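Local coordinates for protein dextranase (PDB 6NZS) that hydrolyses internal alpha-1,6-glucosidic linkages in dextran, acting as an endo-dextranase, at residues D16-N21 with D52-M57; V114-S119 with V133-P138; P192-R195 with R201-P204; T220-V225 with I230-G235; N436-K441 with T447-S452. All blocks are in the same frame, centred on the assembly; numbering follows the deposited sequence.

Interaction 1. Residues D16-N21 with D52-M57; sequences DNAVFN and DAFTYM
A18 and F54 make the tight part of this contact. The methyl of A18 comes in at the edge of the F54 ring, near the ring plane. Its CB lies 3.5 Å from F54 CE1 and 3.6 Å from F54 CZ, so it straddles one ring bond. The F54 side chain leaves the backbone with CG anti to its own N (chi1 -164°), which carries the far edge of the ring to A18. At the opposite edge of the ring, F54 CD2 sits over the centre of the Y56 ring, 3.5 Å above its plane. A18 and Y56 thus both lie at edges of F54. Both segments belong to the Ig-like N-terminal domain of this family 49 glycoside hydrolase. Strand 18-20 pairs in parallel with strand 31-33, and F54 also packs on V31 and R33 of that partner. The small two-stranded sheet is thus laid against strand 51-58 by side chains, with no hydrogen bond between the two segments. The other end is looser. D16 and F20 are exposed on the solvent side. M57 CE approaches N21 O at 3.9 Å, and the thioether chain bends at chi3 (72°) to bring the methyl round. N21 O is also bonded to R32 NH1, while N21 OD1 accepts from the backbone N of T23 and G24.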
# COMPACT_ATOMS: atom_id res chain seq x y z
N ASP A 16 -22.35 -0.99 16.07
CA ASP A 16 -23.77 -1.33 16.11
C ASP A 16 -24.52 -0.76 14.91
O ASP A 16 -25.65 -1.20 14.64
CB ASP A 16 -24.40 -0.86 17.42
CG ASP A 16 -23.93 -1.67 18.62
OD1 ASP A 16 -23.38 -2.78 18.44
OD2 ASP A 16 -24.10 -1.18 19.76
N ASN A 17 -23.93 0.20 14.20
CA ASN A 17 -24.47 0.76 12.98
C ASN A 17 -23.95 0.06 11.73
O ASN A 17 -23.98 0.64 10.63
CB ASN A 17 -24.17 2.26 12.92
CG ASN A 17 -22.67 2.56 12.98
OD1 ASN A 17 -21.91 1.87 13.66
ND2 ASN A 17 -22.25 3.60 12.27
N ALA A 18 -23.46 -1.18 11.86
CA ALA A 18 -22.97 -1.93 10.72
C ALA A 18 -24.11 -2.34 9.80
O ALA A 18 -25.24 -2.57 10.24
CB ALA A 18 -22.25 -3.19 11.20
N VAL A 19 -23.79 -2.45 8.51
CA VAL A 19 -24.74 -2.91 7.49
C VAL A 19 -24.03 -3.87 6.55
O VAL A 19 -22.82 -3.76 6.30
CB VAL A 19 -25.35 -1.74 6.68
CG1 VAL A 19 -26.14 -0.80 7.58
CG2 VAL A 19 -24.26 -0.99 5.90
N PHE A 20 -24.79 -4.82 6.03
CA PHE A 20 -24.34 -5.61 4.89
C PHE A 20 -24.73 -4.86 3.62
O PHE A 20 -25.88 -4.45 3.46
CB PHE A 20 -25.01 -6.98 4.89
CG PHE A 20 -24.55 -7.89 6.00
CD1 PHE A 20 -23.22 -8.31 6.07
CD2 PHE A 20 -25.44 -8.34 6.96
CE1 PHE A 20 -22.80 -9.15 7.09
CE2 PHE A 20 -25.02 -9.18 7.99
CZ PHE A 20 -23.70 -9.59 8.05
N ASN A 21 -23.76 -4.66 2.73
CA ASN A 21 -24.01 -3.92 1.50
C ASN A 21 -22.88 -4.24 0.53
O ASN A 21 -21.74 -3.82 0.76
CB ASN A 21 -24.09 -2.42 1.80
CG ASN A 21 -24.42 -1.59 0.58
OD1 ASN A 21 -24.13 -1.97 -0.55
ND2 ASN A 21 -25.02 -0.41 0.81
N ASP A 52 -15.55 -11.42 19.59
CA ASP A 52 -15.78 -10.93 18.23
C ASP A 52 -14.94 -9.70 17.95
O ASP A 52 -14.77 -8.83 18.81
CB ASP A 52 -17.25 -10.57 18.07
CG ASP A 52 -18.15 -11.76 18.27
OD1 ASP A 52 -18.18 -12.63 17.37
OD2 ASP A 52 -18.82 -11.83 19.32
N ALA A 53 -14.40 -9.62 16.73
CA ALA A 53 -13.71 -8.44 16.24
C ALA A 53 -14.34 -8.06 14.92
O ALA A 53 -14.51 -8.93 14.05
CB ALA A 53 -12.22 -8.71 16.03
N PHE A 54 -14.69 -6.79 14.76
CA PHE A 54 -15.39 -6.38 13.55
C PHE A 54 -14.52 -6.62 12.32
O PHE A 54 -13.31 -6.42 12.35
CB PHE A 54 -15.71 -4.89 13.63
CG PHE A 54 -16.74 -4.45 12.63
CD1 PHE A 54 -18.08 -4.75 12.84
CD2 PHE A 54 -16.37 -3.76 11.49
CE1 PHE A 54 -19.04 -4.36 11.93
CE2 PHE A 54 -17.34 -3.36 10.57
CZ PHE A 54 -18.66 -3.66 10.78
N THR A 55 -15.16 -7.04 11.23
CA THR A 55 -14.50 -7.12 9.93
C THR A 55 -15.15 -6.09 9.02
O THR A 55 -16.32 -6.23 8.64
CB THR A 55 -14.55 -8.52 9.32
OG1 THR A 55 -14.00 -9.47 10.24
CG2 THR A 55 -13.75 -8.57 8.03
N TYR A 56 -14.38 -5.06 8.67
CA TYR A 56 -14.77 -4.03 7.73
C TYR A 56 -14.70 -4.57 6.31
O TYR A 56 -14.10 -5.61 6.04
CB TYR A 56 -13.79 -2.86 7.81
CG TYR A 56 -13.72 -2.24 9.19
CD1 TYR A 56 -14.65 -1.28 9.57
CD2 TYR A 56 -12.73 -2.60 10.11
CE1 TYR A 56 -14.62 -0.71 10.83
CE2 TYR A 56 -12.68 -2.03 11.37
CZ TYR A 56 -13.63 -1.10 11.73
OH TYR A 56 -13.59 -0.53 12.99
N MET A 57 -15.31 -3.84 5.37
CA MET A 57 -15.20 -4.22 3.96
C MET A 57 -15.25 -2.99 3.06
O MET A 57 -16.06 -2.08 3.26
CB MET A 57 -16.29 -5.22 3.54
CG MET A 57 -16.07 -5.79 2.13
SD MET A 57 -17.24 -7.08 1.69
CE MET A 57 -18.71 -6.10 1.46

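Interaction 2. Residues V114-S119 with V133-P138; sequences VQIRPS and VKIKVP
V114 meets V133 tip to tip, and its side chain can be followed outward. V114 CB is 4.2 Å from V133 CG1. From there the chain forks. V114 CG1, anti to the backbone N (chi1 179°), and V114 CG2, beside that N, each come within 3.9 Å of V133 CG1. V114 CG2 also lies 4.0 Å from V133 CB. The V133 methyl thus fits into the fork of V114. It gets there because V133 CG1 points between its own N and carbonyl carbon (chi1 65°). The two strands are not sheet neighbours. Strand 114-117 pairs with strand 144-150, and strand 132-137 pairs with strands 96-102 and 125-129. They face each other across the interior of the Ig-like domain, as the two layers of a beta-sandwich do, and no hydrogen bond joins them. The gap widens along the strands. V114 CA is 7.4 Å from V133 CA, whereas I116 CA is 9.3 Å from I135 CA. The longer isoleucines bridge the wider part, sliding past each other so that I116 CD1 reaches I135 CG2 at 3.8 Å. F123 packs on both isoleucines. Side chains that alternate with these have partners elsewhere: K134 NZ makes a salt bridge with D99, and R117 NH1 donates to I434 O in the beta-solenoid.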
# COMPACT_ATOMS: atom_id res chain seq x y z
N VAL A 114 -6.82 -23.16 3.65
CA VAL A 114 -6.70 -21.77 4.04
C VAL A 114 -5.22 -21.44 4.04
O VAL A 114 -4.47 -21.92 4.90
CB VAL A 114 -7.32 -21.49 5.41
CG1 VAL A 114 -7.14 -20.01 5.76
CG2 VAL A 114 -8.79 -21.86 5.42
N GLN A 115 -4.79 -20.61 3.10
CA GLN A 115 -3.39 -20.21 3.02
C GLN A 115 -3.20 -18.82 3.62
O GLN A 115 -4.05 -17.94 3.46
CB GLN A 115 -2.91 -20.24 1.57
CG GLN A 115 -2.79 -21.69 1.07
CD GLN A 115 -1.71 -22.46 1.81
OE1 GLN A 115 -0.59 -21.97 1.97
NE2 GLN A 115 -2.03 -23.67 2.28
N ILE A 116 -2.08 -18.64 4.32
CA ILE A 116 -1.69 -17.35 4.88
C ILE A 116 -0.63 -16.75 3.97
O ILE A 116 0.32 -17.43 3.57
CB ILE A 116 -1.13 -17.52 6.30
CG1 ILE A 116 -2.21 -18.06 7.24
CG2 ILE A 116 -0.55 -16.20 6.83
CD1 ILE A 116 -1.68 -18.62 8.54
N ARG A 117 -0.80 -15.47 3.62
CA ARG A 117 0.23 -14.74 2.90
C ARG A 117 0.50 -13.46 3.68
O ARG A 117 -0.46 -12.75 4.03
CB ARG A 117 -0.16 -14.42 1.46
CG ARG A 117 -0.25 -15.64 0.55
CD ARG A 117 -0.09 -15.23 -0.93
NE ARG A 117 -0.05 -16.38 -1.85
CZ ARG A 117 0.10 -16.32 -3.18
NH1 ARG A 117 0.24 -15.16 -3.83
NH2 ARG A 117 0.11 -17.45 -3.87
N PRO A 118 1.77 -13.11 3.97
CA PRO A 118 3.03 -13.77 3.60
C PRO A 118 3.13 -15.25 3.99
O PRO A 118 2.86 -15.63 5.13
CB PRO A 118 4.08 -12.94 4.34
CG PRO A 118 3.49 -11.57 4.42
CD PRO A 118 2.00 -11.83 4.66
N SER A 119 3.50 -16.08 3.01
CA SER A 119 3.69 -17.51 3.24
C SER A 119 4.81 -17.79 4.23
O SER A 119 4.83 -18.87 4.84
CB SER A 119 3.99 -18.21 1.92
OG SER A 119 2.89 -18.08 1.04
N VAL A 133 -11.48 -22.02 10.25
CA VAL A 133 -10.10 -22.34 10.58
C VAL A 133 -9.71 -21.52 11.80
O VAL A 133 -10.20 -20.41 12.00
CB VAL A 133 -9.18 -22.05 9.38
CG1 VAL A 133 -9.15 -20.54 9.06
CG2 VAL A 133 -7.77 -22.57 9.61
N LYS A 134 -8.83 -22.09 12.62
CA LYS A 134 -8.23 -21.40 13.76
C LYS A 134 -6.75 -21.19 13.46
O LYS A 134 -6.06 -22.14 13.08
CB LYS A 134 -8.39 -22.23 15.04
CG LYS A 134 -8.34 -21.44 16.35
CD LYS A 134 -8.44 -22.36 17.58
CE LYS A 134 -9.81 -23.02 17.66
NZ LYS A 134 -10.85 -22.09 18.19
N ILE A 135 -6.28 -19.95 13.60
CA ILE A 135 -4.91 -19.56 13.27
C ILE A 135 -4.25 -19.03 14.54
O ILE A 135 -4.80 -18.13 15.19
CB ILE A 135 -4.89 -18.47 12.19
CG1 ILE A 135 -5.61 -18.96 10.93
CG2 ILE A 135 -3.46 -18.05 11.86
CD1 ILE A 135 -6.04 -17.82 10.03
N LYS A 136 -3.07 -19.54 14.86
CA LYS A 136 -2.33 -19.06 16.03
C LYS A 136 -1.42 -17.92 15.58
O LYS A 136 -0.48 -18.14 14.80
CB LYS A 136 -1.52 -20.17 16.69
CG LYS A 136 -0.88 -19.70 17.99
CD LYS A 136 -0.05 -20.80 18.61
CE LYS A 136 -0.72 -21.36 19.84
NZ LYS A 136 0.24 -21.36 20.98
N VAL A 137 -1.69 -16.72 16.06
CA VAL A 137 -0.88 -15.55 15.74
C VAL A 137 0.01 -15.26 16.95
O VAL A 137 -0.51 -14.88 18.01
CB VAL A 137 -1.75 -14.33 15.39
CG1 VAL A 137 -0.86 -13.16 14.99
CG2 VAL A 137 -2.71 -14.67 14.24
N PRO A 138 1.32 -15.46 16.85
CA PRO A 138 2.19 -15.15 17.98
C PRO A 138 2.26 -13.65 18.18
O PRO A 138 2.14 -12.86 17.23
CB PRO A 138 3.54 -15.71 17.55
CG PRO A 138 3.51 -15.68 16.06
CD PRO A 138 2.08 -15.85 15.65

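Interaction 3. Residues P192-R195 with R201-P204; sequences PKLR and RLVP
L194 meets L202 and V203 through apolar contacts alone. One methyl does most of the work. L194 CD1 lies 3.8 Å from V203 CG2 and 4.0 Å from L202 CB, so it rests between the two residues. The second branch is looser, with L194 CD2 4.2 Å from L202 CD1. The L194 and L202 side chains run at about a right angle to each other. L194 CG stands anti to its carbonyl carbon (chi1 -57°), which sends both methyls across to the helix end. No hydrogen bond joins the two segments. The polar interactions lead elsewhere. R201 forms salt bridges with E356 and D328. The backbone O of L202 accepts from T279 OG1. These bonds fix the helix end to the solenoid. L194 packs on the same helix end and also touches Y281. Helix 196-202 joins the last long strand of the Ig-like domain, 176-192, to the first turns of the beta-solenoid. V203 is where the chain leaves helical geometry. Beyond it, P204 packs against strands 229-232 and 253-256.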
# COMPACT_ATOMS: atom_id res chain seq x y z
N PRO A 192 -0.05 -4.45 18.01
CA PRO A 192 0.38 -4.54 19.41
C PRO A 192 -0.39 -3.58 20.31
O PRO A 192 -0.56 -2.40 19.99
CB PRO A 192 1.86 -4.18 19.34
CG PRO A 192 2.01 -3.37 18.11
CD PRO A 192 1.01 -3.93 17.13
N LYS A 193 -0.84 -4.10 21.45
CA LYS A 193 -1.41 -3.24 22.48
C LYS A 193 -0.35 -2.25 22.95
O LYS A 193 0.82 -2.60 23.11
CB LYS A 193 -1.86 -4.09 23.66
CG LYS A 193 -2.70 -3.34 24.65
CD LYS A 193 -4.16 -3.66 24.45
CE LYS A 193 -4.98 -3.19 25.63
NZ LYS A 193 -5.30 -1.75 25.53
N LEU A 194 -0.76 -1.01 23.17
CA LEU A 194 0.17 0.06 23.51
C LEU A 194 0.24 0.22 25.02
O LEU A 194 -0.79 0.35 25.69
CB LEU A 194 -0.27 1.37 22.85
CG LEU A 194 -0.39 1.30 21.32
CD1 LEU A 194 -0.85 2.65 20.80
CD2 LEU A 194 0.92 0.90 20.68
N ARG A 195 1.46 0.22 25.56
CA ARG A 195 1.71 0.38 26.98
C ARG A 195 2.87 1.34 27.19
O ARG A 195 3.63 1.63 26.26
CB ARG A 195 2.06 -0.96 27.66
CG ARG A 195 0.99 -2.02 27.56
CD ARG A 195 1.44 -3.35 28.19
NE ARG A 195 0.36 -4.33 28.25
CZ ARG A 195 0.54 -5.61 28.57
NH1 ARG A 195 1.76 -6.06 28.85
NH2 ARG A 195 -0.49 -6.44 28.60
N ARG A 201 3.37 8.22 23.97
CA ARG A 201 3.69 8.93 22.74
C ARG A 201 2.53 8.90 21.75
O ARG A 201 2.33 9.87 21.01
CB ARG A 201 4.93 8.31 22.09
CG ARG A 201 5.37 8.99 20.80
CD ARG A 201 6.70 8.45 20.27
NE ARG A 201 6.61 7.05 19.88
CZ ARG A 201 6.34 6.62 18.64
NH1 ARG A 201 6.13 7.49 17.66
NH2 ARG A 201 6.28 5.32 18.39
N LEU A 202 1.76 7.81 21.73
CA LEU A 202 0.84 7.53 20.64
C LEU A 202 -0.63 7.69 21.00
O LEU A 202 -1.48 7.67 20.09
CB LEU A 202 1.07 6.11 20.11
CG LEU A 202 2.48 5.90 19.54
CD1 LEU A 202 2.74 4.41 19.31
CD2 LEU A 202 2.65 6.67 18.24
N VAL A 203 -0.97 7.83 22.28
CA VAL A 203 -2.36 7.98 22.70
C VAL A 203 -2.46 9.22 23.58
O VAL A 203 -1.90 9.25 24.68
CB VAL A 203 -2.85 6.75 23.48
CG1 VAL A 203 -4.31 6.94 23.90
CG2 VAL A 203 -2.70 5.48 22.63
N PRO A 204 -3.18 10.26 23.15
CA PRO A 204 -3.21 11.49 23.94
C PRO A 204 -4.05 11.33 25.19
O PRO A 204 -4.98 10.53 25.26
CB PRO A 204 -3.84 12.51 22.98
CG PRO A 204 -4.59 11.72 21.97
CD PRO A 204 -4.00 10.34 21.93

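Interaction 4. Residues T220-V225 with I230-G235; sequences TNLNAV and IYFKPG
The F232 ring takes L222 at its edge, close to the ring plane. L222 CD1 is 4.0 Å from F232 CZ, the atom at the far end of the ring. The two side chains come from opposite directions. F232 also meets the ring of Y237 edge-to-face and touches F266, so it sits in an aromatic cluster. The other branch of L222 turns toward I230, with L222 CD2 4.4 Å from I230 CG2, a looser approach. I230 finds closer company in V225. The two side chains run at about a right angle, and I230 CD1 reaches V225 CG2 at 3.9 Å. I230 CG1 lies anti to the carbonyl carbon (chi1 -57°), and the chain then extends (chi2 170°) to bring CD1 to the valine. L222 begins a short 3-10 segment, 222-223; V225 follows it, with a weak backbone bond from V225 N to L222 O. I230 and F232 belong to strand 229-232, which lies between the parallel strands 211-212 and 253-256 of the beta-solenoid. Polar atoms of the loop are met elsewhere: N223 OD1 by V246 N and Y243 OH, V225 O by N250 ND2. The contact is wholly hydrocarbon, so burial and fit of shape, not directed bonds, hold the loop to the strand.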
# COMPACT_ATOMS: atom_id res chain seq x y z
N THR A 220 -18.24 18.60 10.17
CA THR A 220 -17.86 19.56 9.16
C THR A 220 -17.38 20.87 9.77
O THR A 220 -17.25 21.87 9.06
CB THR A 220 -19.02 19.82 8.19
OG1 THR A 220 -20.19 20.13 8.95
CG2 THR A 220 -19.29 18.57 7.35
N ASN A 221 -17.10 20.87 11.08
CA ASN A 221 -16.74 22.07 11.82
C ASN A 221 -15.29 22.06 12.29
O ASN A 221 -14.90 22.90 13.11
CB ASN A 221 -17.67 22.22 13.02
CG ASN A 221 -17.58 21.05 13.99
OD1 ASN A 221 -17.06 19.98 13.66
ND2 ASN A 221 -18.09 21.25 15.21
N LEU A 222 -14.47 21.14 11.78
CA LEU A 222 -13.12 20.98 12.32
C LEU A 222 -12.18 22.11 11.94
O LEU A 222 -11.14 22.27 12.59
CB LEU A 222 -12.54 19.63 11.89
CG LEU A 222 -13.31 18.40 12.39
CD1 LEU A 222 -12.61 17.12 11.94
CD2 LEU A 222 -13.46 18.42 13.90
N ASN A 223 -12.50 22.90 10.90
CA ASN A 223 -11.61 23.98 10.52
C ASN A 223 -11.51 25.06 11.59
O ASN A 223 -10.52 25.79 11.63
CB ASN A 223 -12.06 24.63 9.20
CG ASN A 223 -11.97 23.70 8.01
OD1 ASN A 223 -11.77 22.49 8.15
ND2 ASN A 223 -12.12 24.26 6.82
N ALA A 224 -12.52 25.18 12.45
CA ALA A 224 -12.58 26.24 13.44
C ALA A 224 -12.38 25.75 14.87
O ALA A 224 -12.70 26.48 15.82
CB ALA A 224 -13.88 27.03 13.32
N VAL A 225 -11.87 24.53 15.06
CA VAL A 225 -11.55 24.08 16.41
C VAL A 225 -10.38 24.89 16.96
O VAL A 225 -9.45 25.25 16.22
CB VAL A 225 -11.28 22.56 16.47
CG1 VAL A 225 -12.49 21.77 16.00
CG2 VAL A 225 -10.05 22.20 15.66
N ILE A 230 -7.45 16.72 18.29
CA ILE A 230 -8.77 16.24 17.91
C ILE A 230 -8.78 14.74 18.14
O ILE A 230 -7.98 14.01 17.54
CB ILE A 230 -9.12 16.59 16.45
CG1 ILE A 230 -9.04 18.11 16.24
CG2 ILE A 230 -10.51 16.08 16.12
CD1 ILE A 230 -9.14 18.53 14.79
N TYR A 231 -9.66 14.29 19.03
CA TYR A 231 -9.67 12.91 19.53
C TYR A 231 -11.00 12.29 19.13
O TYR A 231 -12.05 12.70 19.64
CB TYR A 231 -9.53 12.96 21.05
CG TYR A 231 -9.36 11.63 21.77
CD1 TYR A 231 -10.34 10.64 21.71
CD2 TYR A 231 -8.24 11.39 22.56
CE1 TYR A 231 -10.19 9.44 22.39
CE2 TYR A 231 -8.08 10.20 23.24
CZ TYR A 231 -9.06 9.23 23.14
OH TYR A 231 -8.90 8.04 23.83
N PHE A 232 -10.96 11.31 18.24
CA PHE A 232 -12.16 10.61 17.80
C PHE A 232 -12.33 9.36 18.66
O PHE A 232 -11.57 8.40 18.53
CB PHE A 232 -12.08 10.23 16.32
CG PHE A 232 -12.20 11.39 15.39
CD1 PHE A 232 -11.08 12.10 14.99
CD2 PHE A 232 -13.44 11.76 14.88
CE1 PHE A 232 -11.19 13.17 14.12
CE2 PHE A 232 -13.55 12.83 13.99
CZ PHE A 232 -12.43 13.54 13.62
N LYS A 233 -13.32 9.38 19.54
CA LYS A 233 -13.66 8.21 20.33
C LYS A 233 -14.25 7.15 19.41
O LYS A 233 -14.62 7.44 18.27
CB LYS A 233 -14.67 8.60 21.41
CG LYS A 233 -14.07 9.46 22.52
CD LYS A 233 -15.02 9.65 23.69
CE LYS A 233 -16.18 10.56 23.34
NZ LYS A 233 -17.12 10.73 24.49
N PRO A 234 -14.34 5.90 19.88
CA PRO A 234 -15.00 4.88 19.07
C PRO A 234 -16.39 5.34 18.65
O PRO A 234 -17.12 5.95 19.44
CB PRO A 234 -15.06 3.66 20.00
CG PRO A 234 -13.91 3.86 20.92
CD PRO A 234 -13.82 5.35 21.15
N GLY A 235 -16.74 5.07 17.40
CA GLY A 235 -17.96 5.57 16.82
C GLY A 235 -17.75 5.85 15.34
O GLY A 235 -16.69 5.56 14.78

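Interaction 5. Residues N436-K441 with T447-S452; sequences NRMYWK and TCILNS
Beside the C448-C487 disulfide, M438 lies against the T447 hydroxyl and the backbone carbonyl of C448 at a loop of the beta-solenoid. M438 SD is 3.8 Å from T447 OG1 and also 3.8 Å from C448 O. The chain then bends at chi3 (-64°). This brings M438 CE to 3.8 Å from C448 C and 3.9 Å from I449 CD1, a methyl-to-methyl contact between side chains that cross at about a right angle. M438 slides past T447 in the opposite direction. Its own backbone is set by an Asx turn, in which M438 N donates to N436 OD1 at 3.3 Å. W440 approaches T447 from another side. T447 CB lies at the edge of the indole, in its plane, and is 3.9 Å from W440 CD1. A water links the pair. It sits 2.7 Å from T447 OG1 and accepts a weak bond from W440 NE1 at 3.1 Å. The stronger polar partner of the T447 hydroxyl is N486. No hydrogen bond runs directly between the two segments, and the buried C448 N has no partner in the model. The loop follows strand 423-435 and leads into strand 450-452. That strand lies between 414-415 and 489-493 in a parallel sheet, and the disulfide ties the chain just ahead of 450-452 to the chain just ahead of 489-493.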
# COMPACT_ATOMS: atom_id res chain seq x y z
N ASN A 436 -0.26 -9.32 -6.89
CA ASN A 436 -0.17 -8.21 -7.82
C ASN A 436 -0.96 -8.57 -9.06
O ASN A 436 -1.08 -9.75 -9.40
CB ASN A 436 1.29 -7.91 -8.20
CG ASN A 436 1.85 -8.91 -9.19
OD1 ASN A 436 1.87 -8.65 -10.40
ND2 ASN A 436 2.29 -10.06 -8.69
N ARG A 437 -1.47 -7.55 -9.75
CA ARG A 437 -2.20 -7.75 -11.00
C ARG A 437 -1.55 -6.94 -12.12
O ARG A 437 -2.24 -6.41 -13.00
CB ARG A 437 -3.68 -7.42 -10.85
CG ARG A 437 -4.47 -8.46 -10.04
CD ARG A 437 -5.99 -8.31 -10.23
NE ARG A 437 -6.47 -6.98 -9.88
CZ ARG A 437 -6.76 -6.57 -8.66
NH1 ARG A 437 -6.64 -7.40 -7.62
NH2 ARG A 437 -7.18 -5.32 -8.46
N MET A 438 -0.23 -6.85 -12.11
CA MET A 438 0.48 -6.11 -13.15
C MET A 438 0.46 -6.93 -14.43
O MET A 438 0.98 -8.05 -14.48
CB MET A 438 1.90 -5.78 -12.69
CG MET A 438 1.92 -4.86 -11.47
SD MET A 438 3.56 -4.23 -10.99
CE MET A 438 4.37 -5.76 -10.55
N TYR A 439 -0.17 -6.39 -15.48
CA TYR A 439 -0.67 -7.25 -16.55
C TYR A 439 -0.32 -6.83 -17.97
O TYR A 439 -0.68 -7.56 -18.89
CB TYR A 439 -2.20 -7.38 -16.47
CG TYR A 439 -2.99 -6.12 -16.82
CD1 TYR A 439 -3.38 -5.84 -18.13
CD2 TYR A 439 -3.36 -5.22 -15.83
CE1 TYR A 439 -4.10 -4.70 -18.44
CE2 TYR A 439 -4.09 -4.07 -16.13
CZ TYR A 439 -4.46 -3.83 -17.43
OH TYR A 439 -5.18 -2.70 -17.73
N TRP A 440 0.36 -5.71 -18.17
CA TRP A 440 0.39 -5.06 -19.48
C TRP A 440 0.99 -5.96 -20.56
O TRP A 440 2.07 -6.54 -20.40
CB TRP A 440 1.21 -3.78 -19.41
CG TRP A 440 0.80 -2.82 -18.34
CD1 TRP A 440 1.54 -2.45 -17.25
CD2 TRP A 440 -0.42 -2.07 -18.27
NE1 TRP A 440 0.86 -1.52 -16.51
CE2 TRP A 440 -0.35 -1.26 -17.12
CE3 TRP A 440 -1.56 -1.99 -19.08
CZ2 TRP A 440 -1.37 -0.41 -16.74
CZ3 TRP A 440 -2.58 -1.14 -18.70
CH2 TRP A 440 -2.48 -0.36 -17.54
N LYS A 441 0.29 -6.03 -21.70
CA LYS A 441 0.82 -6.72 -22.87
C LYS A 441 1.95 -5.92 -23.50
O LYS A 441 2.97 -6.50 -23.92
CB LYS A 441 -0.33 -6.92 -23.86
CG LYS A 441 0.01 -7.41 -25.25
CD LYS A 441 -1.28 -7.45 -26.07
CE LYS A 441 -1.04 -7.58 -27.56
NZ LYS A 441 -2.32 -7.64 -28.33
N THR A 447 6.17 0.11 -14.61
CA THR A 447 5.66 -1.16 -14.10
C THR A 447 6.85 -1.95 -13.55
O THR A 447 7.95 -1.41 -13.44
CB THR A 447 4.82 -1.88 -15.17
OG1 THR A 447 4.17 -3.04 -14.60
CG2 THR A 447 5.68 -2.30 -16.34
N CYS A 448 6.59 -3.21 -13.19
CA CYS A 448 7.54 -4.16 -12.59
C CYS A 448 7.65 -3.97 -11.09
O CYS A 448 7.11 -3.01 -10.52
CB CYS A 448 8.94 -4.10 -13.22
SG CYS A 448 8.99 -4.16 -15.02
N ILE A 449 8.38 -4.87 -10.43
CA ILE A 449 8.57 -4.76 -8.98
C ILE A 449 9.36 -3.50 -8.64
O ILE A 449 8.99 -2.75 -7.72
CB ILE A 449 9.22 -6.04 -8.43
CG1 ILE A 449 8.38 -7.28 -8.78
CG2 ILE A 449 9.44 -5.91 -6.93
CD1 ILE A 449 6.98 -7.28 -8.16
N LEU A 450 10.45 -3.24 -9.36
CA LEU A 450 11.29 -2.05 -9.16
C LEU A 450 11.33 -1.22 -10.44
O LEU A 450 11.43 -1.77 -11.54
CB LEU A 450 12.71 -2.45 -8.73
CG LEU A 450 12.79 -3.26 -7.43
CD1 LEU A 450 13.16 -4.71 -7.71
CD2 LEU A 450 13.79 -2.60 -6.47
N ASN A 451 11.29 0.11 -10.29
CA ASN A 451 11.10 0.95 -11.47
C ASN A 451 11.67 2.34 -11.24
O ASN A 451 11.50 2.94 -10.18
CB ASN A 451 9.59 1.04 -11.73
CG ASN A 451 9.21 1.82 -12.99
OD1 ASN A 451 8.25 2.58 -12.96
ND2 ASN A 451 9.92 1.60 -14.10
N SER A 452 12.35 2.84 -12.27
CA SER A 452 12.54 4.27 -12.51
C SER A 452 11.79 4.58 -13.80
O SER A 452 12.30 4.33 -14.90
CB SER A 452 14.02 4.64 -12.64
OG SER A 452 14.14 5.98 -13.13
O HOH W 1 1.83 -2.10 -13.60

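The five contacts follow one another along the chain. Interactions 1 and 2 lie in the Ig-like domain, with centres about 22 Å apart. Interaction 3 is at the passage into the beta-solenoid, and interactions 4 and 5 lie in the solenoid, with centres about 40 Å apart. Interactions 3 and 4 touch: P204 O is 3.7 Å from Y231 CE2, so the end of the linker packs on an early solenoid strand. The domains also approach elsewhere. Nearest atoms of interactions 1 and 4 are about 6 Å apart, and N17 bonds to T236. Those of interactions 2 and 5 are about 7 Å apart. Interaction 5 lies on the opposite side of the chain's centre from interactions 1, 3 and 4.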